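Local coordinates for protein 1,3-alpha-isomaltosidase (Kribbella flavida DSM 17836, PDB 5X3I) that hydrolyses the alpha-1,3-glucosidic linkages of the cyclic tetrasaccharide cyclobis-(1-6)-alpha-nigerosyl to give isomaltose inside the cell, at residues A[243-248]-A[489-494]; A[641-646]-A[677-682]; A[691-696]-A[718-723]. The protein carries 1 engineered substitution. All blocks are in the same frame, centred on the assembly; numbering follows the deposited sequence.

Three contacts of this family 31 enzyme differ in chemistry and in distance from the active site. Contact 1 joins the N-terminal beta region to an excursion of the TIM barrel and lies nearest the active site: the side chain of N494 is about 8 Å from that of E474, probably an active-site residue as in related enzymes. Contacts 2 and 3 lie away from the active site, their centres about 34 and 45 Å from that of contact 1. Centred about 24 Å apart, these two meet where L682 CD2 packs on T696 CG2 at 3.6 Å. Contact 2 ties a long helix to the C-terminal sheet, and contact 3 pairs two strands beside it.

Contact 1: residues A[243-248]-A[489-494]; sequences TSRRTW and GDEGNN
The guanidinium group of R245 has E491 over one face and D490 at its edge, with a water beside D490 in the same plane. At that edge NE gives a salt-bridged hydrogen bond to D490 OD2 (2.8 Å): OD2 lies in the guanidinium plane, whereas NE comes from above the carboxylate plane, the two groups being turned 51° apart. The ion pair over the face is looser: E491 OE1 is 3.7 Å from R245 NH2 and well out of the guanidinium plane, an attraction of charges with no N-H aimed at it. A water joins R245 NH2 to D490 OD1, closing the edge-on pairing. The extended R245 chain, running straight from CG to NE, carries the charge along the short helix 489-492. Here a loop leading into strand 247-252 of the galactose mutarotase-like region meets an excursion of the catalytic TIM barrel, and an ST turn shapes that loop, T243 OG1 accepting from R245 N. Two hydrogen bonds hold S244. Its OG, set between backbone N and carbonyl carbon (chi1 52°), donates to E491 O at 2.6 Å, while its carbonyl O accepts from N494 ND2 at 2.7 Å. The N494 amide is kept from turning at its other end, where OD1 accepts from the backbone N of V207. A water accepts a hydrogen bond from N494 N and lies 2.8 Å from D490 O.

Contact 2: residues A[641-646]-A[677-682]; sequences TEQAAR and LGDELL
G678 lies against the side chain of Q643, its CA 3.3 Å from Q643 OE1. Its phi of 61° suits glycine, and a CB on this residue would run into Q643 CG, so the turn can come close to the helix here. At D679 the contact turns from packing to hydrogen bonding. Its backbone N donates to Q643 OE1 over 2.9 Å and almost straight (167°), although it reaches the amide oxygen from above the carbonyl plane. The Q643 chain bends at chi2 (-57°), a bend that sets OE1 within reach of D679 N. D679 also sends its carboxylate toward R646: OD2 lies 2.9 Å from R646 NE in a salt bridge whose hydrogen bond is weak, the two side chains crossing at about a right angle. A water between R646 NH2 and D679 OD1 adds a second link, and OD1 has a further salt bridge to R656. At E680 the link is indirect, for one water accepts from Q643 NE2 and donates to both D679 OD2 and E680 OE2, while E680 OE1 pairs with R731. With an alanine in place of Q643, D679 N would probably lose its acceptor and the shared water its donor, leaving a gap beside G678. This is the turn of a beta hairpin, joining strands 675-677 and 681-683 of the C-terminal antiparallel sheet; it rests on helix 622-650, where Y639 OH bonds to L677 O and E680 N, and L681 packs on Y639 of that helix and also touches strand 728-731, the next strand of the sheet.

Contact 3: residues A[691-696]-A[718-723]; sequences ATTWTT and TRDVPL
T693 to T695 pair with T718 to D720 as an antiparallel two-stranded ribbon at the surface of the family 31 C-terminal domain, the N-to-C directions of strands 693-696 and 718-720 lying 149° apart. Backbone bonds set the register. W694 and R719 form the hydrogen-bonded pair, W694 N to R719 O at 3.0 Å and R719 N to W694 O at 3.2 Å, flanked by the non-hydrogen-bonded pairs T693 with D720 and T695 with T718. Past the end of the second strand V721 N still reaches T692 O (2.9 Å). Supporting these are CA-H...O contacts, among them T718 CA to W694 O. Apolar contact centres on the buried V721: its CG1 touches W694 CB at 3.6 Å, and CG2, lodged between its backbone N and carbonyl carbon, presses on the peptide between T692 and T693. The R719 guanidinium has two partners: NE donates to the carbonyl O of D720 and NH2 forms a salt bridge with D705. Hydroxyl pairing marks the face of T695 and T718. With OG1 opposite the carbonyl carbon in both threonines (chi1 -61° and -62°), T695 OG1 and T718 OG1 meet in a 2.6 Å hydrogen bond in which either may donate.

Contact 1: residues A[243-248]-A[489-494]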
# COMPACT_ATOMS: atom_id res chain seq x y z
N THR A 243 6.66 -6.68 15.77
CA THR A 243 6.66 -5.27 16.07
C THR A 243 5.90 -4.57 14.96
O THR A 243 5.90 -5.06 13.83
CB THR A 243 8.10 -4.71 16.17
OG1 THR A 243 8.06 -3.33 16.52
CG2 THR A 243 8.81 -4.87 14.85
N SER A 244 5.32 -3.42 15.25
CA SER A 244 4.90 -2.50 14.21
C SER A 244 5.90 -1.35 14.03
O SER A 244 5.66 -0.44 13.24
CB SER A 244 3.48 -1.99 14.46
OG SER A 244 3.33 -1.45 15.75
N ARG A 245 6.99 -1.36 14.78
CA ARG A 245 8.05 -0.37 14.59
C ARG A 245 8.83 -0.68 13.31
O ARG A 245 8.75 -1.78 12.79
CB ARG A 245 9.00 -0.31 15.80
CG ARG A 245 8.33 0.21 17.06
CD ARG A 245 9.30 0.45 18.22
NE ARG A 245 8.55 0.90 19.38
CZ ARG A 245 8.02 0.08 20.28
NH1 ARG A 245 8.18 -1.23 20.18
NH2 ARG A 245 7.33 0.58 21.30
N ARG A 246 9.55 0.30 12.80
CA ARG A 246 10.37 0.12 11.61
C ARG A 246 11.39 -1.00 11.79
O ARG A 246 11.94 -1.19 12.88
CB ARG A 246 11.07 1.44 11.25
CG ARG A 246 11.69 1.50 9.86
CD ARG A 246 11.93 2.95 9.43
NE ARG A 246 12.42 3.06 8.06
CZ ARG A 246 12.69 4.22 7.46
NH1 ARG A 246 12.52 5.37 8.11
NH2 ARG A 246 13.13 4.23 6.20
N THR A 247 11.61 -1.76 10.72
CA THR A 247 12.64 -2.79 10.66
C THR A 247 13.38 -2.69 9.34
O THR A 247 12.81 -2.25 8.34
CB THR A 247 12.06 -4.21 10.77
OG1 THR A 247 11.09 -4.42 9.72
CG2 THR A 247 11.41 -4.44 12.12
N TRP A 248 14.64 -3.13 9.33
CA TRP A 248 15.52 -3.06 8.16
C TRP A 248 16.15 -4.43 7.86
O TRP A 248 16.40 -5.21 8.77
CB TRP A 248 16.64 -2.04 8.35
CG TRP A 248 16.24 -0.61 8.52
CD1 TRP A 248 16.24 0.36 7.56
CD2 TRP A 248 15.83 0.02 9.73
NE1 TRP A 248 15.84 1.55 8.10
CE2 TRP A 248 15.58 1.37 9.43
CE3 TRP A 248 15.65 -0.42 11.04
CZ2 TRP A 248 15.16 2.28 10.39
CZ3 TRP A 248 15.22 0.48 11.98
CH2 TRP A 248 14.99 1.81 11.66
N GLY A 489 3.74 7.07 18.02
CA GLY A 489 3.82 7.05 16.57
C GLY A 489 4.80 6.05 16.00
O GLY A 489 4.57 5.50 14.93
N ASP A 490 5.91 5.82 16.71
CA ASP A 490 6.91 4.89 16.21
C ASP A 490 6.34 3.49 16.09
O ASP A 490 6.76 2.72 15.24
CB ASP A 490 8.17 4.89 17.11
CG ASP A 490 7.90 4.38 18.51
OD1 ASP A 490 6.86 4.70 19.11
OD2 ASP A 490 8.77 3.66 19.03
N GLU A 491 5.44 3.14 17.01
CA GLU A 491 4.63 1.93 16.93
C GLU A 491 3.32 2.02 16.12
O GLU A 491 2.96 1.09 15.41
CB GLU A 491 4.30 1.48 18.35
CG GLU A 491 3.92 0.04 18.45
CD GLU A 491 4.00 -0.49 19.88
OE1 GLU A 491 3.69 0.26 20.82
OE2 GLU A 491 4.36 -1.66 20.03
N GLY A 492 2.60 3.12 16.28
CA GLY A 492 1.23 3.20 15.80
C GLY A 492 1.06 3.56 14.33
O GLY A 492 0.08 3.17 13.71
N ASN A 493 2.02 4.29 13.78
CA ASN A 493 1.89 4.82 12.43
C ASN A 493 1.78 3.73 11.37
O ASN A 493 1.02 3.88 10.42
CB ASN A 493 3.07 5.75 12.10
CG ASN A 493 3.05 7.00 12.95
OD1 ASN A 493 2.10 7.25 13.67
ND2 ASN A 493 4.11 7.80 12.86
N ASN A 494 2.53 2.65 11.53
CA ASN A 494 2.44 1.53 10.61
C ASN A 494 1.11 0.77 10.77
O ASN A 494 0.65 0.14 9.82
CB ASN A 494 3.60 0.55 10.81
CG ASN A 494 4.90 1.04 10.18
OD1 ASN A 494 4.90 1.78 9.20
ND2 ASN A 494 6.02 0.60 10.74
O HOH W 1 4.83 2.49 13.28
O HOH W 2 5.52 -2.85 18.24
O HOH W 3 2.19 -2.78 17.85
O HOH W 4 6.68 3.17 21.43
O HOH W 5 9.38 2.79 14.04

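Contact 2: residues A[641-646]-A[677-682]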
# COMPACT_ATOMS: atom_id res chain seq x y z
N THR A 641 -14.00 -18.54 -6.88
CA THR A 641 -14.72 -18.62 -5.62
C THR A 641 -14.34 -19.88 -4.84
O THR A 641 -14.09 -19.83 -3.65
CB THR A 641 -16.27 -18.60 -5.85
OG1 THR A 641 -16.64 -17.39 -6.53
CG2 THR A 641 -17.00 -18.69 -4.55
N GLU A 642 -14.31 -21.02 -5.53
CA GLU A 642 -13.94 -22.25 -4.86
C GLU A 642 -12.48 -22.19 -4.40
O GLU A 642 -12.17 -22.57 -3.29
CB GLU A 642 -14.14 -23.46 -5.76
CG GLU A 642 -13.86 -24.75 -5.04
CD GLU A 642 -14.29 -25.96 -5.83
OE1 GLU A 642 -13.75 -26.20 -6.91
OE2 GLU A 642 -15.18 -26.67 -5.35
N GLN A 643 -11.61 -21.72 -5.28
CA GLN A 643 -10.18 -21.65 -4.97
C GLN A 643 -9.89 -20.66 -3.84
O GLN A 643 -9.03 -20.93 -2.99
CB GLN A 643 -9.40 -21.28 -6.23
CG GLN A 643 -9.36 -22.40 -7.26
CD GLN A 643 -8.79 -23.70 -6.70
OE1 GLN A 643 -7.82 -23.70 -5.95
NE2 GLN A 643 -9.41 -24.82 -7.06
N ALA A 644 -10.61 -19.54 -3.81
CA ALA A 644 -10.46 -18.57 -2.72
C ALA A 644 -10.83 -19.20 -1.39
O ALA A 644 -10.17 -18.97 -0.37
CB ALA A 644 -11.32 -17.34 -2.96
N ALA A 645 -11.88 -20.01 -1.40
CA ALA A 645 -12.29 -20.70 -0.21
C ALA A 645 -11.20 -21.69 0.25
O ALA A 645 -10.96 -21.83 1.43
CB ALA A 645 -13.61 -21.42 -0.43
N ARG A 646 -10.56 -22.37 -0.70
CA ARG A 646 -9.50 -23.31 -0.35
C ARG A 646 -8.28 -22.57 0.22
O ARG A 646 -7.68 -22.99 1.21
CB ARG A 646 -9.10 -24.15 -1.56
CG ARG A 646 -10.15 -25.19 -1.96
CD ARG A 646 -9.65 -26.16 -3.02
NE ARG A 646 -8.35 -26.72 -2.68
CZ ARG A 646 -8.15 -27.78 -1.89
NH1 ARG A 646 -9.18 -28.42 -1.36
NH2 ARG A 646 -6.91 -28.19 -1.64
N LEU A 677 -2.80 -20.06 -10.42
CA LEU A 677 -4.02 -19.42 -9.94
C LEU A 677 -4.88 -20.52 -9.34
O LEU A 677 -5.49 -21.32 -10.06
CB LEU A 677 -4.73 -18.71 -11.09
CG LEU A 677 -6.10 -18.06 -10.82
CD1 LEU A 677 -5.91 -16.78 -10.04
CD2 LEU A 677 -6.81 -17.78 -12.12
N GLY A 678 -4.98 -20.54 -8.03
CA GLY A 678 -5.53 -21.69 -7.34
C GLY A 678 -4.69 -22.94 -7.60
O GLY A 678 -3.58 -22.86 -8.10
N ASP A 679 -5.25 -24.09 -7.26
CA ASP A 679 -4.57 -25.37 -7.46
C ASP A 679 -4.34 -25.72 -8.92
O ASP A 679 -3.29 -26.25 -9.27
CB ASP A 679 -5.37 -26.51 -6.81
CG ASP A 679 -5.42 -26.41 -5.31
OD1 ASP A 679 -4.57 -25.71 -4.74
OD2 ASP A 679 -6.30 -27.03 -4.70
N GLU A 680 -5.33 -25.47 -9.77
CA GLU A 680 -5.36 -26.08 -11.10
C GLU A 680 -4.76 -25.37 -12.31
O GLU A 680 -4.53 -26.00 -13.33
CB GLU A 680 -6.82 -26.41 -11.45
CG GLU A 680 -7.64 -26.92 -10.28
CD GLU A 680 -7.10 -28.20 -9.66
OE1 GLU A 680 -6.19 -28.83 -10.23
OE2 GLU A 680 -7.60 -28.58 -8.59
N LEU A 681 -4.48 -24.08 -12.21
CA LEU A 681 -4.08 -23.34 -13.41
C LEU A 681 -2.74 -22.64 -13.24
O LEU A 681 -2.53 -21.94 -12.26
CB LEU A 681 -5.13 -22.29 -13.78
CG LEU A 681 -6.53 -22.74 -14.22
CD1 LEU A 681 -7.44 -21.53 -14.35
CD2 LEU A 681 -6.47 -23.51 -15.52
N LEU A 682 -1.86 -22.79 -14.22
CA LEU A 682 -0.58 -22.11 -14.23
C LEU A 682 -0.61 -20.98 -15.26
O LEU A 682 -0.92 -21.19 -16.43
CB LEU A 682 0.56 -23.10 -14.52
CG LEU A 682 1.99 -22.60 -14.32
CD1 LEU A 682 2.89 -23.74 -13.95
CD2 LEU A 682 2.50 -21.93 -15.58
O HOH W 6 -8.52 -27.55 -6.12
O HOH W 7 -5.35 -25.86 -1.93

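Contact 3: residues A[691-696]-A[718-723]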
# COMPACT_ATOMS: atom_id res chain seq x y z
N ALA A 691 6.70 -9.72 -28.43
CA ALA A 691 6.87 -11.18 -28.34
C ALA A 691 5.82 -11.93 -29.17
O ALA A 691 4.63 -11.76 -28.96
CB ALA A 691 6.80 -11.62 -26.90
N THR A 692 6.28 -12.72 -30.14
CA THR A 692 5.39 -13.61 -30.88
C THR A 692 5.34 -15.03 -30.32
O THR A 692 4.46 -15.81 -30.67
CB THR A 692 5.82 -13.69 -32.34
OG1 THR A 692 7.13 -14.27 -32.41
CG2 THR A 692 5.85 -12.31 -32.95
N THR A 693 6.26 -15.35 -29.42
CA THR A 693 6.29 -16.66 -28.79
C THR A 693 6.65 -16.44 -27.34
O THR A 693 7.18 -15.41 -26.98
CB THR A 693 7.32 -17.63 -29.43
OG1 THR A 693 8.64 -17.12 -29.25
CG2 THR A 693 7.04 -17.82 -30.92
N TRP A 694 6.32 -17.41 -26.49
CA TRP A 694 6.57 -17.25 -25.07
C TRP A 694 6.87 -18.62 -24.49
O TRP A 694 6.25 -19.60 -24.88
CB TRP A 694 5.36 -16.61 -24.38
CG TRP A 694 5.63 -15.86 -23.10
CD1 TRP A 694 5.13 -16.14 -21.87
CD2 TRP A 694 6.45 -14.69 -22.94
NE1 TRP A 694 5.58 -15.24 -20.95
CE2 TRP A 694 6.40 -14.33 -21.58
CE3 TRP A 694 7.23 -13.92 -23.80
CZ2 TRP A 694 7.09 -13.24 -21.06
CZ3 TRP A 694 7.91 -12.84 -23.29
CH2 TRP A 694 7.84 -12.51 -21.94
N THR A 695 7.81 -18.68 -23.56
CA THR A 695 8.21 -19.95 -23.00
C THR A 695 7.83 -20.05 -21.53
O THR A 695 8.11 -19.15 -20.75
CB THR A 695 9.71 -20.19 -23.16
OG1 THR A 695 10.03 -20.20 -24.56
CG2 THR A 695 10.10 -21.52 -22.55
N THR A 696 7.20 -21.16 -21.19
CA THR A 696 6.69 -21.41 -19.85
C THR A 696 7.36 -22.63 -19.26
O THR A 696 7.58 -23.61 -19.95
CB THR A 696 5.15 -21.61 -19.87
OG1 THR A 696 4.52 -20.47 -20.45
CG2 THR A 696 4.62 -21.84 -18.48
N THR A 718 7.14 -23.87 -25.31
CA THR A 718 7.01 -22.64 -26.07
C THR A 718 5.76 -22.70 -26.94
O THR A 718 5.50 -23.71 -27.58
CB THR A 718 8.25 -22.40 -26.94
OG1 THR A 718 9.39 -22.26 -26.09
CG2 THR A 718 8.09 -21.15 -27.77
N ARG A 719 4.98 -21.63 -26.94
CA ARG A 719 3.82 -21.54 -27.82
C ARG A 719 3.70 -20.15 -28.39
O ARG A 719 4.36 -19.22 -27.91
CB ARG A 719 2.54 -21.92 -27.07
CG ARG A 719 2.24 -21.10 -25.83
CD ARG A 719 0.76 -21.18 -25.46
NE ARG A 719 -0.04 -20.65 -26.56
CZ ARG A 719 -0.92 -21.34 -27.26
NH1 ARG A 719 -1.57 -20.76 -28.24
NH2 ARG A 719 -1.16 -22.62 -26.98
N ASP A 720 2.88 -19.99 -29.42
CA ASP A 720 2.64 -18.67 -29.99
C ASP A 720 1.83 -17.80 -29.05
O ASP A 720 0.95 -18.29 -28.35
CB ASP A 720 1.93 -18.79 -31.34
CG ASP A 720 2.76 -19.49 -32.37
OD1 ASP A 720 3.98 -19.59 -32.17
OD2 ASP A 720 2.20 -19.93 -33.39
N VAL A 721 2.11 -16.50 -29.05
CA VAL A 721 1.33 -15.59 -28.24
C VAL A 721 0.80 -14.40 -29.04
O VAL A 721 1.26 -13.27 -28.87
CB VAL A 721 2.14 -15.09 -27.04
CG1 VAL A 721 2.17 -16.15 -25.96
CG2 VAL A 721 3.56 -14.70 -27.45
N PRO A 722 -0.20 -14.64 -29.89
CA PRO A 722 -0.94 -13.52 -30.47
C PRO A 722 -1.67 -12.81 -29.33
O PRO A 722 -1.76 -13.37 -28.25
CB PRO A 722 -1.91 -14.20 -31.43
CG PRO A 722 -2.13 -15.55 -30.83
CD PRO A 722 -0.80 -15.94 -30.25
N LEU A 723 -2.16 -11.60 -29.55
CA LEU A 723 -2.74 -10.82 -28.46
C LEU A 723 -3.93 -11.50 -27.76
O LEU A 723 -4.23 -11.20 -26.62
CB LEU A 723 -3.15 -9.44 -28.97
CG LEU A 723 -1.94 -8.56 -29.32
CD1 LEU A 723 -2.33 -7.17 -29.76
CD2 LEU A 723 -1.00 -8.48 -28.13